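Local atomic coordinates of P43 (Trichuris muris, PDB entry 6QIX), a protein that probably tethers to matrix and inhibits interleukin-13 function, as the major protein secreted by the whipworm. Residues Gly26-Trp31 with Lys80-Arg85; Leu283-Gly288 with Asp338-Cys343. All blocks are in the same frame, centred on the assembly; numbering follows the deposited sequence.

Contact 1: Gly26-Trp31 with Lys80-Arg85; sequences GDWKPW and KFRCRR
Trp28 and Trp31 interleave with Arg82 and Arg84 in a tryptophan-arginine stack, an arrangement known from thrombospondin type 1 repeats, which the W-x-x-W sequence of the irregular segment also recalls. The principle is the alternation of indole and guanidinium. Segment 26-31 runs nearly antiparallel to strand 79-85, and Arg82 enters between the two indoles. Its guanidinium lies flat on Trp28, with centres 3.5 Å apart and planes at 6°, a cation-pi contact over the five-membered ring. On its other side Arg82 brings CD over the face of Trp31, 3.5 Å from the centroid of the five-membered ring. The opposite face of Trp28 takes Arg84, whose CD makes a CH-pi contact 3.6 Å from the centre of the six-membered ring. A chi1 of 69° sets CG of Arg82 between backbone N and carbonyl carbon, and the extended chain carries the guanidinium between the indoles. Glu98 and Asp96 of strand 95-101 form salt bridges with NE of Arg82 and Arg84 respectively, so both stacked arginines are bound from the neighbouring strand. Asp27 OD2 meets the edge of the Arg84 guanidinium at NH1 in a salt bridge of 2.8 Å, weak as a hydrogen bond and probably loose, since the carboxylate is poorly ordered. The backbones are pinned by Gly26 N to Arg85 O, and Lys29 N to Cys83 O at 3.0 Å, while a water joins Pro30 O to Cys83 N.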
loop_
_atom_site.group_PDB
_atom_site.type_symbol
_atom_site.label_atom_id
_atom_site.label_comp_id
_atom_site.label_asym_id
_atom_site.label_seq_id
_atom_site.Cartn_x
_atom_site.Cartn_y
_atom_site.Cartn_z
ATOM N N GLY A 26 0.088 -25.430 -14.945
ATOM C CA GLY A 26 1.123 -26.340 -15.399
ATOM C C GLY A 26 2.142 -26.701 -14.345
ATOM O O GLY A 26 3.067 -27.485 -14.568
ATOM N N ASP A 27 1.987 -26.116 -13.175
ATOM C CA ASP A 27 2.831 -26.393 -12.028
ATOM C C ASP A 27 4.339 -26.317 -12.268
ATOM O O ASP A 27 4.824 -25.893 -13.323
ATOM C CB ASP A 27 2.454 -27.757 -11.441
ATOM C CG ASP A 27 0.994 -27.827 -11.031
ATOM O OD1 ASP A 27 0.128 -27.498 -11.871
ATOM O OD2 ASP A 27 0.718 -28.200 -9.867
ATOM N N TRP A 28 5.074 -26.755 -11.268
ATOM C CA TRP A 28 6.058 -25.882 -10.660
ATOM C C TRP A 28 7.370 -25.805 -11.420
ATOM O O TRP A 28 7.985 -26.824 -11.732
ATOM C CB TRP A 28 6.280 -26.344 -9.227
ATOM C CG TRP A 28 5.022 -26.327 -8.405
ATOM C CD1 TRP A 28 4.310 -27.405 -7.986
ATOM C CD2 TRP A 28 4.332 -25.166 -7.899
ATOM N NE1 TRP A 28 3.226 -26.996 -7.245
ATOM C CE2 TRP A 28 3.221 -25.628 -7.171
ATOM C CE3 TRP A 28 4.558 -23.788 -7.980
ATOM C CZ2 TRP A 28 2.328 -24.763 -6.536
ATOM C CZ3 TRP A 28 3.667 -22.923 -7.347
ATOM C CH2 TRP A 28 2.568 -23.416 -6.634
ATOM N N LYS A 29 7.785 -24.576 -11.724
ATOM C CA LYS A 29 9.162 -24.281 -12.079
ATOM C C LYS A 29 10.001 -24.392 -10.811
ATOM O O LYS A 29 9.458 -24.488 -9.706
ATOM C CB LYS A 29 9.253 -22.886 -12.698
ATOM C CG LYS A 29 8.155 -22.618 -13.728
ATOM C CD LYS A 29 8.634 -21.671 -14.815
ATOM C CE LYS A 29 7.657 -21.602 -16.003
ATOM N NZ LYS A 29 6.390 -22.349 -15.759
ATOM N N PRO A 30 11.327 -24.382 -10.928
ATOM C CA PRO A 30 12.154 -24.635 -9.743
ATOM C C PRO A 30 12.067 -23.509 -8.721
ATOM O O PRO A 30 11.845 -22.336 -9.049
ATOM C CB PRO A 30 13.580 -24.781 -10.302
ATOM C CG PRO A 30 13.551 -24.190 -11.693
ATOM C CD PRO A 30 12.115 -24.302 -12.178
ATOM N N TRP A 31 12.224 -23.906 -7.459
ATOM C CA TRP A 31 12.369 -22.959 -6.367
ATOM C C TRP A 31 13.577 -22.061 -6.591
ATOM O O TRP A 31 14.647 -22.524 -7.003
ATOM C CB TRP A 31 12.574 -23.703 -5.052
ATOM C CG TRP A 31 11.373 -24.339 -4.431
ATOM C CD1 TRP A 31 11.046 -25.667 -4.446
ATOM C CD2 TRP A 31 10.377 -23.689 -3.637
ATOM N NE1 TRP A 31 9.892 -25.879 -3.726
ATOM C CE2 TRP A 31 9.461 -24.680 -3.223
ATOM C CE3 TRP A 31 10.160 -22.359 -3.249
ATOM C CZ2 TRP A 31 8.350 -24.387 -2.429
ATOM C CZ3 TRP A 31 9.067 -22.070 -2.462
ATOM C CH2 TRP A 31 8.163 -23.078 -2.070
ATOM N N LYS A 80 12.293 -18.229 -0.216
ATOM C CA LYS A 80 12.307 -18.833 -1.539
ATOM C C LYS A 80 10.915 -18.755 -2.136
ATOM O O LYS A 80 9.924 -18.725 -1.411
ATOM C CB LYS A 80 12.714 -20.294 -1.480
ATOM C CG LYS A 80 13.968 -20.544 -0.748
ATOM C CD LYS A 80 14.311 -22.039 -0.868
ATOM C CE LYS A 80 15.593 -22.384 -0.162
ATOM N NZ LYS A 80 15.878 -23.819 -0.325
ATOM N N PHE A 81 10.856 -18.772 -3.476
ATOM C CA PHE A 81 9.622 -18.660 -4.248
ATOM C C PHE A 81 9.637 -19.669 -5.392
ATOM O O PHE A 81 10.685 -20.001 -5.947
ATOM C CB PHE A 81 9.482 -17.208 -4.764
ATOM C CG PHE A 81 8.311 -16.947 -5.677
ATOM C CD1 PHE A 81 7.046 -16.680 -5.154
ATOM C CD2 PHE A 81 8.496 -16.866 -7.049
ATOM C CE1 PHE A 81 5.981 -16.380 -5.991
ATOM C CE2 PHE A 81 7.422 -16.572 -7.891
ATOM C CZ PHE A 81 6.176 -16.335 -7.359
ATOM N N ARG A 82 8.449 -20.137 -5.759
ATOM C CA ARG A 82 8.294 -20.906 -6.986
ATOM C C ARG A 82 6.948 -20.567 -7.591
ATOM O O ARG A 82 6.044 -20.095 -6.903
ATOM C CB ARG A 82 8.434 -22.417 -6.755
ATOM C CG ARG A 82 7.325 -23.076 -5.977
ATOM C CD ARG A 82 7.555 -24.605 -5.966
ATOM N NE ARG A 82 6.549 -25.306 -5.178
ATOM C CZ ARG A 82 6.415 -26.627 -5.137
ATOM N NH1 ARG A 82 7.239 -27.406 -5.846
ATOM N NH2 ARG A 82 5.463 -27.168 -4.379
ATOM N N CYS A 83 6.827 -20.825 -8.891
ATOM C CA CYS A 83 5.738 -20.296 -9.693
ATOM C C CYS A 83 5.217 -21.366 -10.643
ATOM O O CYS A 83 5.944 -22.282 -11.045
ATOM C CB CYS A 83 6.209 -19.057 -10.486
ATOM S SG CYS A 83 4.942 -18.097 -11.360
ATOM N N ARG A 84 3.945 -21.238 -10.996
ATOM C CA ARG A 84 3.366 -22.069 -12.039
ATOM C C ARG A 84 2.457 -21.197 -12.889
ATOM O O ARG A 84 2.031 -20.125 -12.467
ATOM C CB ARG A 84 2.601 -23.249 -11.467
ATOM C CG ARG A 84 1.465 -22.890 -10.546
ATOM C CD ARG A 84 0.977 -24.173 -9.861
ATOM N NE ARG A 84 -0.107 -23.913 -8.914
ATOM C CZ ARG A 84 -0.752 -24.853 -8.232
ATOM N NH1 ARG A 84 -0.408 -26.115 -8.380
ATOM N NH2 ARG A 84 -1.733 -24.534 -7.400
ATOM N N ARG A 85 2.163 -21.671 -14.099
ATOM C CA ARG A 85 1.592 -20.822 -15.131
ATOM C C ARG A 85 0.440 -21.519 -15.831
ATOM O O ARG A 85 0.396 -22.750 -15.915
ATOM C CB ARG A 85 2.662 -20.447 -16.162
ATOM C CG ARG A 85 2.327 -19.270 -17.060
ATOM C CD ARG A 85 3.624 -18.597 -17.515
ATOM N NE ARG A 85 3.429 -17.608 -18.577
ATOM C CZ ARG A 85 4.397 -16.816 -19.037
ATOM N NH1 ARG A 85 5.624 -16.910 -18.528
ATOM N NH2 ARG A 85 4.148 -15.930 -19.998
HETATM O O HOH W 1 3.939 -23.990 -15.030
HETATM O O HOH W 2 9.579 -26.761 -8.021
HETATM O O HOH W 3 9.409 -21.044 -9.961
#

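Contact 2: Leu283-Gly288 with Asp338-Cys343; sequences LDKING and DKCKCC. With NAG (2-acetamido-2-deoxy-beta-D-glucopyranose), chain H.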
loop_
_atom_site.group_PDB
_atom_site.type_symbol
_atom_site.label_atom_id
_atom_site.label_comp_id
_atom_site.label_asym_id
_atom_site.label_seq_id
_atom_site.Cartn_x
_atom_site.Cartn_y
_atom_site.Cartn_z
ATOM N N LEU A 283 -6.833 22.798 -10.173
ATOM C CA LEU A 283 -6.815 23.521 -8.900
ATOM C C LEU A 283 -6.058 24.841 -9.014
ATOM O O LEU A 283 -5.108 24.959 -9.791
ATOM C CB LEU A 283 -6.124 22.703 -7.824
ATOM C CG LEU A 283 -6.607 21.262 -7.628
ATOM C CD1 LEU A 283 -5.767 20.560 -6.607
ATOM C CD2 LEU A 283 -8.061 21.228 -7.243
ATOM N N ASP A 284 -6.436 25.807 -8.175
ATOM C CA ASP A 284 -5.621 27.009 -8.002
ATOM C C ASP A 284 -4.319 26.708 -7.268
ATOM O O ASP A 284 -4.231 25.789 -6.456
ATOM C CB ASP A 284 -6.397 28.068 -7.230
ATOM C CG ASP A 284 -7.536 28.623 -8.028
ATOM O OD1 ASP A 284 -7.316 28.952 -9.214
ATOM O OD2 ASP A 284 -8.653 28.704 -7.480
ATOM N N LYS A 285 -3.296 27.512 -7.574
ATOM C CA LYS A 285 -2.025 27.426 -6.872
ATOM C C LYS A 285 -2.208 27.892 -5.442
ATOM O O LYS A 285 -3.109 28.673 -5.140
ATOM C CB LYS A 285 -0.964 28.281 -7.561
ATOM C CG LYS A 285 -0.497 27.787 -8.876
ATOM C CD LYS A 285 0.277 28.918 -9.617
ATOM C CE LYS A 285 0.584 28.578 -11.051
ATOM N NZ LYS A 285 1.537 29.553 -11.695
ATOM N N ILE A 286 -1.371 27.373 -4.550
ATOM C CA ILE A 286 -1.291 27.853 -3.171
ATOM C C ILE A 286 0.147 28.284 -2.912
ATOM O O ILE A 286 1.086 27.520 -3.166
ATOM C CB ILE A 286 -1.738 26.783 -2.155
ATOM C CG1 ILE A 286 -3.141 26.277 -2.513
ATOM C CG2 ILE A 286 -1.704 27.349 -0.730
ATOM C CD1 ILE A 286 -4.281 26.983 -1.780
ATOM N N ASN A 287 0.321 29.515 -2.435
ATOM C CA ASN A 287 1.657 30.079 -2.218
ATOM C C ASN A 287 2.500 30.010 -3.492
ATOM O O ASN A 287 3.712 29.774 -3.453
ATOM C CB ASN A 287 2.363 29.380 -1.060
ATOM C CG ASN A 287 1.860 29.847 0.303
ATOM O OD1 ASN A 287 1.431 30.989 0.471
ATOM N ND2 ASN A 287 1.905 28.952 1.282
ATOM N N GLY A 288 1.836 30.195 -4.636
ATOM C CA GLY A 288 2.496 30.269 -5.926
ATOM C C GLY A 288 3.080 28.972 -6.418
ATOM O O GLY A 288 4.020 28.995 -7.238
ATOM N N ASP A 338 -1.486 29.333 -15.013
ATOM C CA ASP A 338 -1.777 29.772 -13.657
ATOM C C ASP A 338 -2.455 28.687 -12.812
ATOM O O ASP A 338 -2.932 28.977 -11.709
ATOM C CB ASP A 338 -2.674 31.007 -13.705
ATOM C CG ASP A 338 -3.894 30.800 -14.600
ATOM O OD1 ASP A 338 -4.941 31.421 -14.310
ATOM O OD2 ASP A 338 -3.795 30.016 -15.588
ATOM N N LYS A 339 -2.503 27.453 -13.293
ATOM C CA LYS A 339 -3.262 26.416 -12.598
ATOM C C LYS A 339 -2.417 25.196 -12.288
ATOM O O LYS A 339 -1.379 24.974 -12.877
ATOM C CB LYS A 339 -4.475 25.953 -13.417
ATOM C CG LYS A 339 -5.456 27.073 -13.797
ATOM C CD LYS A 339 -6.172 27.586 -12.560
ATOM C CE LYS A 339 -7.217 28.637 -12.899
ATOM N NZ LYS A 339 -7.806 29.182 -11.637
ATOM N N CYS A 340 -2.932 24.351 -11.393
ATOM C CA CYS A 340 -2.327 23.074 -11.071
ATOM C C CYS A 340 -3.181 21.985 -11.683
ATOM O O CYS A 340 -4.376 21.969 -11.436
ATOM C CB CYS A 340 -2.276 22.852 -9.547
ATOM S SG CYS A 340 -1.299 24.128 -8.687
ATOM N N LYS A 341 -2.580 21.071 -12.438
ATOM C CA LYS A 341 -3.285 19.966 -13.096
ATOM C C LYS A 341 -2.870 18.670 -12.421
ATOM O O LYS A 341 -1.692 18.285 -12.472
ATOM C CB LYS A 341 -2.939 19.940 -14.579
ATOM C CG LYS A 341 -3.304 21.251 -15.305
ATOM C CD LYS A 341 -4.834 21.368 -15.502
ATOM C CE LYS A 341 -5.123 22.642 -16.285
ATOM N NZ LYS A 341 -6.549 22.797 -16.588
ATOM N N CYS A 342 -3.822 17.992 -11.766
ATOM C CA CYS A 342 -3.460 16.966 -10.794
ATOM C C CYS A 342 -4.177 15.651 -11.062
ATOM O O CYS A 342 -5.347 15.635 -11.435
ATOM C CB CYS A 342 -3.792 17.408 -9.362
ATOM S SG CYS A 342 -3.054 19.017 -8.910
ATOM N N CYS A 343 -3.461 14.568 -10.799
ATOM C CA CYS A 343 -3.990 13.209 -10.845
ATOM C C CYS A 343 -3.539 12.415 -9.617
ATOM O O CYS A 343 -2.483 12.676 -9.035
ATOM C CB CYS A 343 -3.486 12.442 -12.105
ATOM S SG CYS A 343 -3.670 13.299 -13.679
HETATM C C1 NAG H . 1.500 29.205 2.646
HETATM C C2 NAG H . 1.358 27.850 3.335
HETATM C C3 NAG H . 1.123 28.021 4.840
HETATM C C4 NAG H . 2.224 28.874 5.458
HETATM C C5 NAG H . 2.313 30.214 4.729
HETATM C C6 NAG H . 3.442 31.091 5.235
HETATM C C7 NAG H . -0.997 27.139 3.048
HETATM C C8 NAG H . -1.914 26.189 2.334
HETATM N N2 NAG H . 0.303 27.050 2.727
HETATM O O3 NAG H . 1.102 26.745 5.469
HETATM O O4 NAG H . 1.958 29.086 6.840
HETATM O O5 NAG H . 2.532 29.997 3.321
HETATM O O6 NAG H . 4.542 31.103 4.339
HETATM O O7 NAG H . -1.418 27.957 3.868
HETATM O O HOH W 4 -3.770 29.637 -9.463
#
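Leu283 and Cys340 face each other as an antiparallel hydrogen-bonded pair where strand 281-284 borders strand 339-344, and the way their neighbours turn shows how a sheet edge can sort apolar from charged groups. Leu283 N reaches Cys340 O at 2.9 Å, and Cys340 N returns the bond to Leu283 O. Both side chains lie on the same face of the sheet, with CB of Leu283 4.2 Å from CB of Cys340. Farther out, Leu283 CD1 touches Cys342 SG at 3.9 Å, and Phe292 of helix 292-310 packs against both Leu283 and Cys340. Asp284 and Lys339 leave this apolar patch and extend next to each other in the same direction. The lysine bends at chi2 (-69°), which carries NZ round to OD1 of Asp284 in a salt bridge; the modelled separation is very short, so its exact length is doubtful. Lys285 instead reaches across toward the turn preceding strand 339-344, its CG 3.8 Å from Cys340 SG and its CE 3.5 Å from the carbonyl carbon of Asp338. That course delivers NZ to a salt bridge with Glu335 and a hydrogen bond to Gly337 O. Beyond the strand, Asn287 ND2 is bonded covalently to C1 of an N-acetylglucosamine, whose methyl carbon C8 approaches CG2 of Ile286. Disulfides tie strand 339-344 to the loop after 283-288 (Cys340 with Cys290) and to strand 331-336 (Cys342 with Cys333). The chemistry implies that backbone bonds and apolar packing join the pair itself, with ionic contacts at its margin, while the disulfides fasten strand 339-344 to its surroundings.

In the fold
Both segments of contact 1 precede both of contact 2 in the chain, and the two contacts sit on opposite sides of its centre. Their centres are 48 Å apart and their nearest atoms about 30 Å. They share no sheet: strand 79-85 pairs with 95-101 in a two-stranded sheet, whereas 281-284 is an outermost strand of a three-stranded one in the order 281-284, 339-344, 331-336. In contact 1 an irregular N-terminal segment leans on its strand; contact 2 spans an interval containing helices 292-310 and 315-325. Contact 1 includes one disulfide-bonded cysteine and contact 2 three, consistent with a secreted protein whose separate parts are locally cross-linked.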